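Side-chain contacts in P43 (Trichuris muris, PDB 6QIX), which tethers to matrix and inhibits the function of interleukin-13, as the major protein secreted by the whipworm parasite: residues R86-T89 against Y93-D96; G97-C102 against F149-K154; P346-K351 against V357-C362. One frame throughout, in Å; residues are numbered along the deposited sequence.

Contact 1 of 3, residues R86-T89 against Y93-D96; sequences RPNT and YPLD. With ACT (acetate ion), chain G.
The carbonyl oxygen of Tyr93 is gripped by two nitrogens of a single arginine. Arg86 NE donates to Tyr93 O at 2.9 Å, and Arg86 NH2 adds a weak bond to the same oxygen at 3.3 Å. The oxygen sits at the edge of the guanidinium, near its plane, whereas NE is tilted 32° from the carbonyl plane. Arginine suits the place because its arm is long and carries several donors: CG lies between the backbone N and the carbonyl carbon (chi1 76°), and from there the chain runs extended to bring NE beside Tyr93. The third nitrogen, NH1, bonds to Pro23 O, so the flat group is held on more than one side. The backbone joins in, with Arg86 N giving its hydrogen to Pro94 O at 2.8 Å; one residue thus serves two successive carbonyls. Proline, lacking an N-H, contributes an acceptor and a stiff apolar ring. Asn88 lies beside that ring and points the same way, Asn88 CB being 3.9 Å from Pro94 CB. With CG anti to the backbone N (chi1 -176°), the amide runs along the ring, and Asn88 ND2 reaches an acetate oxygen O at 2.7 Å. The acetate probably came from the crystallisation liquor and is also held by Arg364. This surface loop links strands 79-85 and 95-101, the Arg86 N to Pro94 O bond continuing the register in which Arg84 pairs with Asp96, and it leans on helix 139-151, where Tyr140 bonds Asn88 OD1, Tyr145 packs edge-to-face with Tyr93, and Lys147 pairs with Asp96.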
ATOM      1  N   ARG A  86      21.848  11.304   9.517  1.00 54.95           N
ATOM      2  CA  ARG A  86      22.650  10.979  10.690  1.00 56.92           C
ATOM      3  C   ARG A  86      23.053   9.519  10.591  1.00 59.60           C
ATOM      4  O   ARG A  86      22.506   8.769   9.775  1.00 58.79           O
ATOM      5  CB  ARG A  86      21.880  11.235  11.987  1.00 55.90           C
ATOM      6  CG  ARG A  86      20.829  10.172  12.300  1.00 56.10           C
ATOM      7  CD  ARG A  86      20.034  10.538  13.560  1.00 55.55           C
ATOM      8  NE  ARG A  86      18.766   9.830  13.630  1.00 53.83           N
ATOM      9  CZ  ARG A  86      17.789  10.135  14.472  1.00 50.99           C
ATOM     10  NH1 ARG A  86      17.947  11.138  15.319  1.00 47.79           N
ATOM     11  NH2 ARG A  86      16.656   9.437  14.453  1.00 51.50           N
ATOM     12  N   PRO A  87      23.998   9.077  11.423  1.00 62.06           N
ATOM     13  CA  PRO A  87      24.373   7.651  11.410  1.00 61.85           C
ATOM     14  C   PRO A  87      23.185   6.733  11.703  1.00 59.29           C
ATOM     15  O   PRO A  87      22.314   7.037  12.523  1.00 59.06           O
ATOM     16  CB  PRO A  87      25.447   7.551  12.500  1.00 63.16           C
ATOM     17  CG  PRO A  87      25.977   8.957  12.656  1.00 63.46           C
ATOM     18  CD  PRO A  87      24.819   9.874  12.356  1.00 63.08           C
ATOM     19  N   ASN A  88      23.154   5.598  11.013  1.00 57.61           N
ATOM     20  CA  ASN A  88      22.115   4.594  11.240  1.00 57.66           C
ATOM     21  C   ASN A  88      22.482   3.796  12.492  1.00 57.66           C
ATOM     22  O   ASN A  88      23.353   2.926  12.461  1.00 57.22           O
ATOM     23  CB  ASN A  88      21.957   3.680  10.028  1.00 55.75           C
ATOM     24  CG  ASN A  88      20.816   2.681  10.194  1.00 53.72           C
ATOM     25  OD1 ASN A  88      20.158   2.636  11.240  1.00 52.57           O
ATOM     26  ND2 ASN A  88      20.563   1.891   9.153  1.00 52.14           N
ATOM     27  N   THR A  89      21.821   4.105  13.599  1.00 58.35           N
ATOM     28  CA  THR A  89      22.024   3.434  14.869  1.00 58.15           C
ATOM     29  C   THR A  89      20.751   2.682  15.226  1.00 57.81           C
ATOM     30  O   THR A  89      19.656   3.050  14.786  1.00 55.23           O
ATOM     31  CB  THR A  89      22.371   4.443  15.966  1.00 57.53           C
ATOM     32  OG1 THR A  89      23.378   5.340  15.478  1.00 58.90           O
ATOM     33  CG2 THR A  89      22.871   3.725  17.201  1.00 58.10           C
ATOM     34  N   TYR A  93      16.747   6.068  13.058  1.00 40.46           N
ATOM     35  CA  TYR A  93      16.602   6.060  11.613  1.00 39.15           C
ATOM     36  C   TYR A  93      17.536   7.103  11.003  1.00 37.11           C
ATOM     37  O   TYR A  93      17.633   8.220  11.516  1.00 36.84           O
ATOM     38  CB  TYR A  93      15.144   6.370  11.255  1.00 37.03           C
ATOM     39  CG  TYR A  93      14.787   6.197   9.823  1.00 32.59           C
ATOM     40  CD1 TYR A  93      14.683   4.934   9.269  1.00 31.02           C
ATOM     41  CD2 TYR A  93      14.546   7.307   9.005  1.00 30.94           C
ATOM     42  CE1 TYR A  93      14.358   4.772   7.942  1.00 30.56           C
ATOM     43  CE2 TYR A  93      14.208   7.147   7.680  1.00 29.70           C
ATOM     44  CZ  TYR A  93      14.109   5.883   7.154  1.00 31.05           C
ATOM     45  OH  TYR A  93      13.788   5.720   5.832  1.00 31.95           O
ATOM     46  N   PRO A  94      18.231   6.779   9.912  1.00 37.13           N
ATOM     47  CA  PRO A  94      19.304   7.671   9.445  1.00 39.29           C
ATOM     48  C   PRO A  94      18.854   8.908   8.685  1.00 39.24           C
ATOM     49  O   PRO A  94      19.659   9.841   8.549  1.00 41.75           O
ATOM     50  CB  PRO A  94      20.145   6.766   8.528  1.00 39.96           C
ATOM     51  CG  PRO A  94      19.195   5.712   8.060  1.00 39.14           C
ATOM     52  CD  PRO A  94      18.240   5.483   9.209  1.00 38.30           C
ATOM     53  N   LEU A  95      17.619   8.970   8.201  1.00 38.56           N
ATOM     54  CA  LEU A  95      17.208  10.032   7.299  1.00 37.99           C
ATOM     55  C   LEU A  95      16.018  10.808   7.849  1.00 38.89           C
ATOM     56  O   LEU A  95      15.217  10.306   8.645  1.00 39.27           O
ATOM     57  CB  LEU A  95      16.840   9.467   5.913  1.00 37.74           C
ATOM     58  CG  LEU A  95      17.958   8.678   5.233  1.00 39.21           C
ATOM     59  CD1 LEU A  95      17.457   8.161   3.878  1.00 40.19           C
ATOM     60  CD2 LEU A  95      19.229   9.535   5.082  1.00 40.47           C
ATOM     61  N   ASP A  96      15.868  12.033   7.348  1.00 36.65           N
ATOM     62  CA  ASP A  96      14.738  12.872   7.729  1.00 36.76           C
ATOM     63  C   ASP A  96      14.426  13.850   6.601  1.00 36.33           C
ATOM     64  O   ASP A  96      15.330  14.520   6.082  1.00 38.47           O
ATOM     65  CB  ASP A  96      15.033  13.622   9.037  1.00 36.87           C
ATOM     66  CG  ASP A  96      13.801  14.290   9.600  1.00 38.01           C
ATOM     67  OD1 ASP A  96      12.791  13.585   9.784  1.00 37.49           O
ATOM     68  OD2 ASP A  96      13.826  15.527   9.811  1.00 40.25           O
TER
HETATM   69  C   ACT G 405      17.913   0.597   6.923  1.00 53.09           C
HETATM   70  O   ACT G 405      18.563   0.406   7.991  1.00 52.61           O
HETATM   71  OXT ACT G 405      17.544  -0.242   6.063  1.00 53.97           O
HETATM   72  CH3 ACT G 405      17.462   2.041   6.629  1.00 54.28           C

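Contact 2 of 3, residues G97-C102 against F149-K154; sequences GEVEVC and FESIPK
Val99 and Val101 of strand 95-101 meet Ser151 and Pro153, where the chain leaves helix 139-151. The strand pairs antiparallel with strand 79-85, and its Glu98, salt-bridged to Arg82 and touching Trp28 and Trp31, is consistent with the layered tryptophans and arginines of a thrombospondin type 1 repeat. Glu98 points away from the helix, and the alternation of the strand turns Val99 toward it. The branched side chain of Val99 straddles a carbonyl: Val99 CG1 is 3.5 Å from Ser151 O, and Val99 CG2 is 3.6 Å from that same oxygen. Val99 CG1 stands anti to the backbone N (chi1 162°), leaving Val99 CG2 beside that nitrogen and 3.7 Å from Ser151 OG. Serine is compact enough to let the valine approach, and its hydroxyl is engaged by Met148 O within the helix. Two residues on, Val101 meets Pro153 more loosely, with Val101 CG2 4.3 Å from Pro153 CG. Proline suits a segment that has left the helix, since it has no N-H to give and offers an apolar ring. Phe79 of the partner strand touches Val99 and Pro153 alike, bridging the two sides. Beyond this contact the exit from the helix is tied back on itself: Lys154 NZ donates to Glu150 O at 3.2 Å, in the carbonyl plane and on a lone pair, and forms a salt bridge to Glu150 OE1 at 3.6 Å.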
ATOM      1  N   GLY A  97      13.147  13.920   6.224  1.00 34.31           N
ATOM      2  CA  GLY A  97      12.743  14.704   5.073  1.00 32.86           C
ATOM      3  C   GLY A  97      11.743  15.816   5.340  1.00 33.07           C
ATOM      4  O   GLY A  97      11.064  15.840   6.372  1.00 33.40           O
ATOM      5  N   GLU A  98      11.663  16.754   4.401  1.00 32.61           N
ATOM      6  CA  GLU A  98      10.678  17.827   4.427  1.00 33.45           C
ATOM      7  C   GLU A  98      10.107  18.001   3.026  1.00 32.29           C
ATOM      8  O   GLU A  98      10.841  17.881   2.037  1.00 30.31           O
ATOM      9  CB  GLU A  98      11.310  19.132   4.895  1.00 36.29           C
ATOM     10  CG  GLU A  98      10.533  19.820   5.971  1.00 41.51           C
ATOM     11  CD  GLU A  98      11.339  20.880   6.664  1.00 45.55           C
ATOM     12  OE1 GLU A  98      12.125  21.560   5.964  1.00 47.57           O
ATOM     13  OE2 GLU A  98      11.187  21.022   7.903  1.00 48.80           O
ATOM     14  N   VAL A  99       8.799  18.273   2.950  1.00 30.42           N
ATOM     15  CA  VAL A  99       8.096  18.417   1.680  1.00 29.94           C
ATOM     16  C   VAL A  99       7.401  19.777   1.628  1.00 31.69           C
ATOM     17  O   VAL A  99       6.793  20.226   2.609  1.00 31.89           O
ATOM     18  CB  VAL A  99       7.084  17.268   1.488  1.00 28.99           C
ATOM     19  CG1 VAL A  99       6.051  17.577   0.433  1.00 28.87           C
ATOM     20  CG2 VAL A  99       7.797  15.956   1.108  1.00 29.21           C
ATOM     21  N   GLU A 100       7.500  20.434   0.466  1.00 30.18           N
ATOM     22  CA  GLU A 100       6.791  21.678   0.192  1.00 29.85           C
ATOM     23  C   GLU A 100       6.072  21.518  -1.135  1.00 26.00           C
ATOM     24  O   GLU A 100       6.714  21.336  -2.178  1.00 27.47           O
ATOM     25  CB  GLU A 100       7.738  22.885   0.131  1.00 34.21           C
ATOM     26  CG  GLU A 100       7.045  24.218  -0.086  1.00 45.19           C
ATOM     27  CD  GLU A 100       8.043  25.367  -0.286  1.00 55.03           C
ATOM     28  OE1 GLU A 100       9.211  25.236   0.159  1.00 58.54           O
ATOM     29  OE2 GLU A 100       7.660  26.395  -0.882  1.00 59.05           O
ATOM     30  N   VAL A 101       4.750  21.621  -1.103  1.00 25.62           N
ATOM     31  CA  VAL A 101       3.963  21.450  -2.314  1.00 24.61           C
ATOM     32  C   VAL A 101       4.219  22.610  -3.266  1.00 22.15           C
ATOM     33  O   VAL A 101       4.351  23.769  -2.857  1.00 22.92           O
ATOM     34  CB  VAL A 101       2.469  21.359  -1.965  1.00 24.61           C
ATOM     35  CG1 VAL A 101       1.644  21.448  -3.196  1.00 23.55           C
ATOM     36  CG2 VAL A 101       2.146  20.071  -1.210  1.00 27.63           C
ATOM     37  N   CYS A 102       4.250  22.299  -4.547  1.00 24.58           N
ATOM     38  CA  CYS A 102       4.373  23.292  -5.610  1.00 26.37           C
ATOM     39  C   CYS A 102       2.962  23.606  -6.114  1.00 24.84           C
ATOM     40  O   CYS A 102       2.462  22.971  -7.029  1.00 24.53           O
ATOM     41  CB  CYS A 102       5.281  22.768  -6.720  1.00 27.67           C
ATOM     42  SG  CYS A 102       6.998  22.553  -6.186  1.00 27.81           S
ATOM     43  N   PHE A 149       6.935   8.071   3.384  1.00 24.40           N
ATOM     44  CA  PHE A 149       5.800   7.807   2.498  1.00 26.63           C
ATOM     45  C   PHE A 149       4.658   8.772   2.785  1.00 26.96           C
ATOM     46  O   PHE A 149       4.008   9.281   1.861  1.00 25.35           O
ATOM     47  CB  PHE A 149       5.315   6.365   2.658  1.00 27.89           C
ATOM     48  CG  PHE A 149       6.093   5.358   1.876  1.00 30.45           C
ATOM     49  CD1 PHE A 149       5.937   5.253   0.516  1.00 30.83           C
ATOM     50  CD2 PHE A 149       6.942   4.473   2.523  1.00 30.54           C
ATOM     51  CE1 PHE A 149       6.641   4.295  -0.196  1.00 32.20           C
ATOM     52  CE2 PHE A 149       7.649   3.503   1.820  1.00 30.66           C
ATOM     53  CZ  PHE A 149       7.513   3.428   0.460  1.00 30.35           C
ATOM     54  N   GLU A 150       4.404   9.053   4.065  1.00 28.24           N
ATOM     55  CA  GLU A 150       3.265   9.891   4.397  1.00 32.49           C
ATOM     56  C   GLU A 150       3.471  11.337   3.975  1.00 30.06           C
ATOM     57  O   GLU A 150       2.483  12.077   3.900  1.00 30.34           O
ATOM     58  CB  GLU A 150       2.968   9.839   5.894  1.00 41.03           C
ATOM     59  CG  GLU A 150       2.305   8.501   6.358  1.00 48.62           C
ATOM     60  CD  GLU A 150       0.950   8.288   5.693  1.00 56.99           C
ATOM     61  OE1 GLU A 150      -0.057   8.838   6.220  1.00 60.32           O
ATOM     62  OE2 GLU A 150       0.901   7.607   4.628  1.00 60.05           O
ATOM     63  N   SER A 151       4.722  11.755   3.707  1.00 26.21           N
ATOM     64  CA  SER A 151       4.995  13.134   3.341  1.00 25.11           C
ATOM     65  C   SER A 151       4.698  13.397   1.869  1.00 22.60           C
ATOM     66  O   SER A 151       4.511  14.565   1.483  1.00 26.19           O
ATOM     67  CB  SER A 151       6.450  13.494   3.681  1.00 25.96           C
ATOM     68  OG  SER A 151       7.379  12.788   2.895  1.00 26.29           O
ATOM     69  N   ILE A 152       4.594  12.350   1.054  1.00 21.72           N
ATOM     70  CA  ILE A 152       4.195  12.529  -0.353  1.00 23.51           C
ATOM     71  C   ILE A 152       2.763  13.056  -0.406  1.00 22.21           C
ATOM     72  O   ILE A 152       1.889  12.552   0.341  1.00 21.05           O
ATOM     73  CB  ILE A 152       4.315  11.201  -1.127  1.00 28.46           C
ATOM     74  CG1 ILE A 152       5.642  10.512  -0.819  1.00 34.44           C
ATOM     75  CG2 ILE A 152       4.103  11.418  -2.618  1.00 31.09           C
ATOM     76  CD1 ILE A 152       6.802  10.967  -1.616  1.00 39.94           C
ATOM     77  N   PRO A 153       2.444  14.005  -1.291  1.00 20.89           N
ATOM     78  CA  PRO A 153       1.071  14.538  -1.347  1.00 19.44           C
ATOM     79  C   PRO A 153       0.046  13.443  -1.632  1.00 18.65           C
ATOM     80  O   PRO A 153       0.248  12.583  -2.495  1.00 22.69           O
ATOM     81  CB  PRO A 153       1.144  15.584  -2.481  1.00 23.05           C
ATOM     82  CG  PRO A 153       2.562  15.987  -2.517  1.00 22.95           C
ATOM     83  CD  PRO A 153       3.371  14.773  -2.140  1.00 21.37           C
ATOM     84  N   LYS A 154      -1.060  13.462  -0.877  1.00 18.47           N
ATOM     85  CA  LYS A 154      -2.048  12.392  -0.937  1.00 19.44           C
ATOM     86  C   LYS A 154      -3.083  12.653  -2.019  1.00 16.64           C
ATOM     87  O   LYS A 154      -3.606  13.765  -2.156  1.00 18.07           O
ATOM     88  CB  LYS A 154      -2.702  12.249   0.425  1.00 21.07           C
ATOM     89  CG  LYS A 154      -1.723  11.754   1.497  1.00 27.52           C
ATOM     90  CD  LYS A 154      -2.441  11.351   2.737  1.00 34.21           C
ATOM     91  CE  LYS A 154      -1.484  10.721   3.727  1.00 38.24           C
ATOM     92  NZ  LYS A 154      -0.630  11.769   4.296  1.00 47.30           N
TER

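Contact 3 of 3, residues P346-K351 against V357-C362; sequences PYEPNK and VVKEYC
Strands 347-349 and 356-358 run antiparallel, with Glu348 and Val357 as a hydrogen-bonded pair. Glu348 N donates to Val357 O at 2.8 Å, and Val357 N to Glu348 O at 3.0 Å. Tyr347 and Val358 form the adjoining non-hydrogen-bonded pair, beyond which Lys359 N meets Pro346 O almost straight at 2.9 Å. Although the tyrosine and valine side chains diverge, Tyr347 CE1 still touches Val358 CG2 at 3.5 Å, and Phe243 stacks on the tyrosine ring. Branched valine suits the strand by covering two neighbours: Val357 CG1 packs on Asn350 CB, and CG2 lies over Glu348 O and CG. Glu348 CG sits between the backbone N and the carbonyl carbon (chi1 63°), and the extended chain beyond carries the carboxylate across Lys359, Glu348 CD lying 3.7 Å from Lys359 CG, while the lysine NZ bonds His345. One water, 2.6 Å from Glu348 OE2, accepts from Glu360 N; another, 2.8 Å from Glu348 OE2, donates to Val358 O, where the chain leaves the strand. Pro346 CB, after a cis peptide, lies 3.7 Å from Cys362 SG. Asn350 OD1 accepts from Thr354 N in this short antiparallel beta hairpin, just beyond which Cys362 is disulfide-bonded to Cys131.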
ATOM      1  N   PRO A 346       5.843  -9.000   0.677  1.00 13.55           N
ATOM      2  CA  PRO A 346       6.930  -8.612  -0.252  1.00 16.57           C
ATOM      3  C   PRO A 346       7.933  -9.729  -0.585  1.00 16.94           C
ATOM      4  O   PRO A 346       9.044  -9.467  -1.061  1.00 17.66           O
ATOM      5  CB  PRO A 346       7.639  -7.491   0.497  1.00 17.62           C
ATOM      6  CG  PRO A 346       7.487  -7.896   1.937  1.00 16.14           C
ATOM      7  CD  PRO A 346       6.070  -8.491   2.033  1.00 14.87           C
ATOM      8  N   TYR A 347       7.530 -10.974  -0.370  1.00 16.18           N
ATOM      9  CA  TYR A 347       8.334 -12.141  -0.721  1.00 15.62           C
ATOM     10  C   TYR A 347       7.859 -12.768  -2.029  1.00 17.05           C
ATOM     11  O   TYR A 347       6.739 -12.556  -2.471  1.00 17.00           O
ATOM     12  CB  TYR A 347       8.268 -13.171   0.408  1.00 16.82           C
ATOM     13  CG  TYR A 347       8.825 -12.678   1.739  1.00 15.78           C
ATOM     14  CD1 TYR A 347      10.144 -12.975   2.110  1.00 16.51           C
ATOM     15  CD2 TYR A 347       8.048 -11.915   2.618  1.00 16.16           C
ATOM     16  CE1 TYR A 347      10.655 -12.553   3.338  1.00 16.50           C
ATOM     17  CE2 TYR A 347       8.556 -11.482   3.814  1.00 17.06           C
ATOM     18  CZ  TYR A 347       9.857 -11.793   4.166  1.00 18.99           C
ATOM     19  OH  TYR A 347      10.357 -11.335   5.367  1.00 17.73           O
ATOM     20  N   GLU A 348       8.746 -13.549  -2.651  1.00 16.51           N
ATOM     21  CA  GLU A 348       8.421 -14.304  -3.853  1.00 17.56           C
ATOM     22  C   GLU A 348       9.176 -15.630  -3.803  1.00 16.90           C
ATOM     23  O   GLU A 348      10.189 -15.740  -3.116  1.00 18.11           O
ATOM     24  CB  GLU A 348       8.805 -13.510  -5.109  1.00 20.65           C
ATOM     25  CG  GLU A 348      10.324 -13.252  -5.203  1.00 25.07           C
ATOM     26  CD  GLU A 348      10.777 -12.343  -6.373  1.00 30.84           C
ATOM     27  OE1 GLU A 348       9.978 -11.946  -7.251  1.00 32.44           O
ATOM     28  OE2 GLU A 348      11.973 -12.008  -6.398  1.00 34.66           O
ATOM     29  N   PRO A 349       8.727 -16.627  -4.549  1.00 16.82           N
ATOM     30  CA  PRO A 349       9.504 -17.881  -4.559  1.00 17.65           C
ATOM     31  C   PRO A 349      10.889 -17.640  -5.138  1.00 18.80           C
ATOM     32  O   PRO A 349      11.062 -16.853  -6.079  1.00 20.66           O
ATOM     33  CB  PRO A 349       8.675 -18.832  -5.428  1.00 18.61           C
ATOM     34  CG  PRO A 349       7.276 -18.250  -5.435  1.00 19.02           C
ATOM     35  CD  PRO A 349       7.465 -16.737  -5.319  1.00 18.86           C
ATOM     36  N   ASN A 350      11.882 -18.347  -4.575  1.00 21.66           N
ATOM     37  CA  ASN A 350      13.203 -18.421  -5.186  1.00 22.67           C
ATOM     38  C   ASN A 350      13.122 -19.251  -6.489  1.00 24.32           C
ATOM     39  O   ASN A 350      12.067 -19.738  -6.891  1.00 21.80           O
ATOM     40  CB  ASN A 350      14.216 -18.978  -4.172  1.00 24.34           C
ATOM     41  CG  ASN A 350      14.017 -20.439  -3.869  1.00 23.87           C
ATOM     42  OD1 ASN A 350      13.088 -21.078  -4.367  1.00 21.88           O
ATOM     43  ND2 ASN A 350      14.887 -20.981  -3.000  1.00 25.03           N
ATOM     44  N   LYS A 351      14.272 -19.417  -7.146  1.00 27.36           N
ATOM     45  CA  LYS A 351      14.322 -19.890  -8.524  1.00 34.37           C
ATOM     46  C   LYS A 351      13.830 -21.319  -8.649  1.00 32.56           C
ATOM     47  O   LYS A 351      13.150 -21.652  -9.627  1.00 32.45           O
ATOM     48  CB  LYS A 351      15.758 -19.740  -9.033  1.00 41.44           C
ATOM     49  CG  LYS A 351      16.157 -18.253  -9.383  1.00 49.80           C
ATOM     50  CD  LYS A 351      15.701 -17.203  -8.328  1.00 53.73           C
ATOM     51  CE  LYS A 351      16.338 -17.409  -6.929  1.00 52.62           C
ATOM     52  NZ  LYS A 351      16.360 -16.136  -6.124  1.00 55.88           N
ATOM     53  N   VAL A 357      11.978 -15.564  -0.771  1.00 19.33           N
ATOM     54  CA  VAL A 357      13.015 -14.545  -0.739  1.00 19.57           C
ATOM     55  C   VAL A 357      12.375 -13.182  -0.950  1.00 19.21           C
ATOM     56  O   VAL A 357      11.297 -13.076  -1.547  1.00 18.00           O
ATOM     57  CB  VAL A 357      14.096 -14.781  -1.816  1.00 22.27           C
ATOM     58  CG1 VAL A 357      14.782 -16.069  -1.588  1.00 24.62           C
ATOM     59  CG2 VAL A 357      13.500 -14.763  -3.224  1.00 22.93           C
ATOM     60  N   VAL A 358      13.034 -12.133  -0.433  1.00 20.37           N
ATOM     61  CA  VAL A 358      12.471 -10.781  -0.533  1.00 20.68           C
ATOM     62  C   VAL A 358      12.619 -10.308  -1.964  1.00 21.55           C
ATOM     63  O   VAL A 358      13.660 -10.539  -2.606  1.00 21.24           O
ATOM     64  CB  VAL A 358      13.163  -9.814   0.439  1.00 22.08           C
ATOM     65  CG1 VAL A 358      12.602  -8.405   0.285  1.00 24.88           C
ATOM     66  CG2 VAL A 358      12.970 -10.303   1.862  1.00 24.16           C
ATOM     67  N   LYS A 359      11.564  -9.699  -2.502  1.00 21.75           N
ATOM     68  CA  LYS A 359      11.655  -9.094  -3.823  1.00 22.75           C
ATOM     69  C   LYS A 359      12.761  -8.033  -3.874  1.00 25.20           C
ATOM     70  O   LYS A 359      12.990  -7.291  -2.909  1.00 22.96           O
ATOM     71  CB  LYS A 359      10.313  -8.487  -4.184  1.00 22.39           C
ATOM     72  CG  LYS A 359       9.220  -9.502  -4.510  1.00 23.48           C
ATOM     73  CD  LYS A 359       7.926  -8.763  -4.944  1.00 25.78           C
ATOM     74  CE  LYS A 359       6.719  -9.722  -4.977  1.00 28.10           C
ATOM     75  NZ  LYS A 359       5.405  -8.969  -5.238  1.00 26.29           N
ATOM     76  N   GLU A 360      13.453  -7.955  -5.023  1.00 25.77           N
ATOM     77  CA  GLU A 360      14.682  -7.168  -5.066  1.00 28.37           C
ATOM     78  C   GLU A 360      14.422  -5.702  -4.732  1.00 25.14           C
ATOM     79  O   GLU A 360      15.216  -5.073  -4.021  1.00 25.39           O
ATOM     80  CB  GLU A 360      15.359  -7.276  -6.428  1.00 31.16           C
ATOM     81  CG  GLU A 360      16.719  -6.625  -6.436  1.00 38.51           C
ATOM     82  CD  GLU A 360      17.784  -7.408  -5.662  1.00 46.79           C
ATOM     83  OE1 GLU A 360      17.572  -8.610  -5.320  1.00 44.21           O
ATOM     84  OE2 GLU A 360      18.870  -6.813  -5.419  1.00 52.59           O
ATOM     85  N   TYR A 361      13.326  -5.134  -5.239  1.00 24.48           N
ATOM     86  CA  TYR A 361      13.115  -3.711  -5.017  1.00 24.59           C
ATOM     87  C   TYR A 361      12.684  -3.420  -3.589  1.00 24.43           C
ATOM     88  O   TYR A 361      12.674  -2.251  -3.205  1.00 25.54           O
ATOM     89  CB  TYR A 361      12.085  -3.122  -6.007  1.00 25.52           C
ATOM     90  CG  TYR A 361      10.687  -3.679  -5.917  1.00 23.48           C
ATOM     91  CD1 TYR A 361       9.758  -3.187  -4.999  1.00 24.17           C
ATOM     92  CD2 TYR A 361      10.281  -4.692  -6.766  1.00 24.55           C
ATOM     93  CE1 TYR A 361       8.507  -3.713  -4.927  1.00 23.60           C
ATOM     94  CE2 TYR A 361       9.019  -5.201  -6.706  1.00 25.29           C
ATOM     95  CZ  TYR A 361       8.143  -4.722  -5.785  1.00 26.02           C
ATOM     96  OH  TYR A 361       6.870  -5.244  -5.738  1.00 30.49           O
ATOM     97  N   CYS A 362      12.372  -4.446  -2.794  1.00 22.52           N
ATOM     98  CA  CYS A 362      12.006  -4.247  -1.395  1.00 22.39           C
ATOM     99  C   CYS A 362      13.170  -4.387  -0.433  1.00 26.23           C
ATOM    100  O   CYS A 362      13.010  -4.067   0.746  1.00 30.05           O
ATOM    101  CB  CYS A 362      10.937  -5.248  -0.927  1.00 23.74           C
ATOM    102  SG  CYS A 362       9.291  -4.857  -1.470  1.00 26.53           S
TER
HETATM  103  O   HOH W   1      12.644  -9.655  -7.255  1.00 30.12           O
HETATM  104  O   HOH W   2      14.436 -11.765  -5.042  1.00 42.24           O

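The three contacts follow one another along the chain, each closing before the next opens. Contacts 1 and 2 adjoin in sequence and share strand 95-101, their centres about 19 Å apart: the first secures the loop that leads into the strand, the second sets the strand against the end of helix 139-151, which also borders contact 1. Contact 3 belongs to a separate hairpin near the C-terminus, its centre about 25 Å from that of contact 1 and 28 Å from that of contact 2, and touches neither. The Cys131-Cys362 disulfide ties this late hairpin back to the earlier half of the chain, consistent with a cystine-rich secreted protein in which disulfides join parts far apart in the sequence.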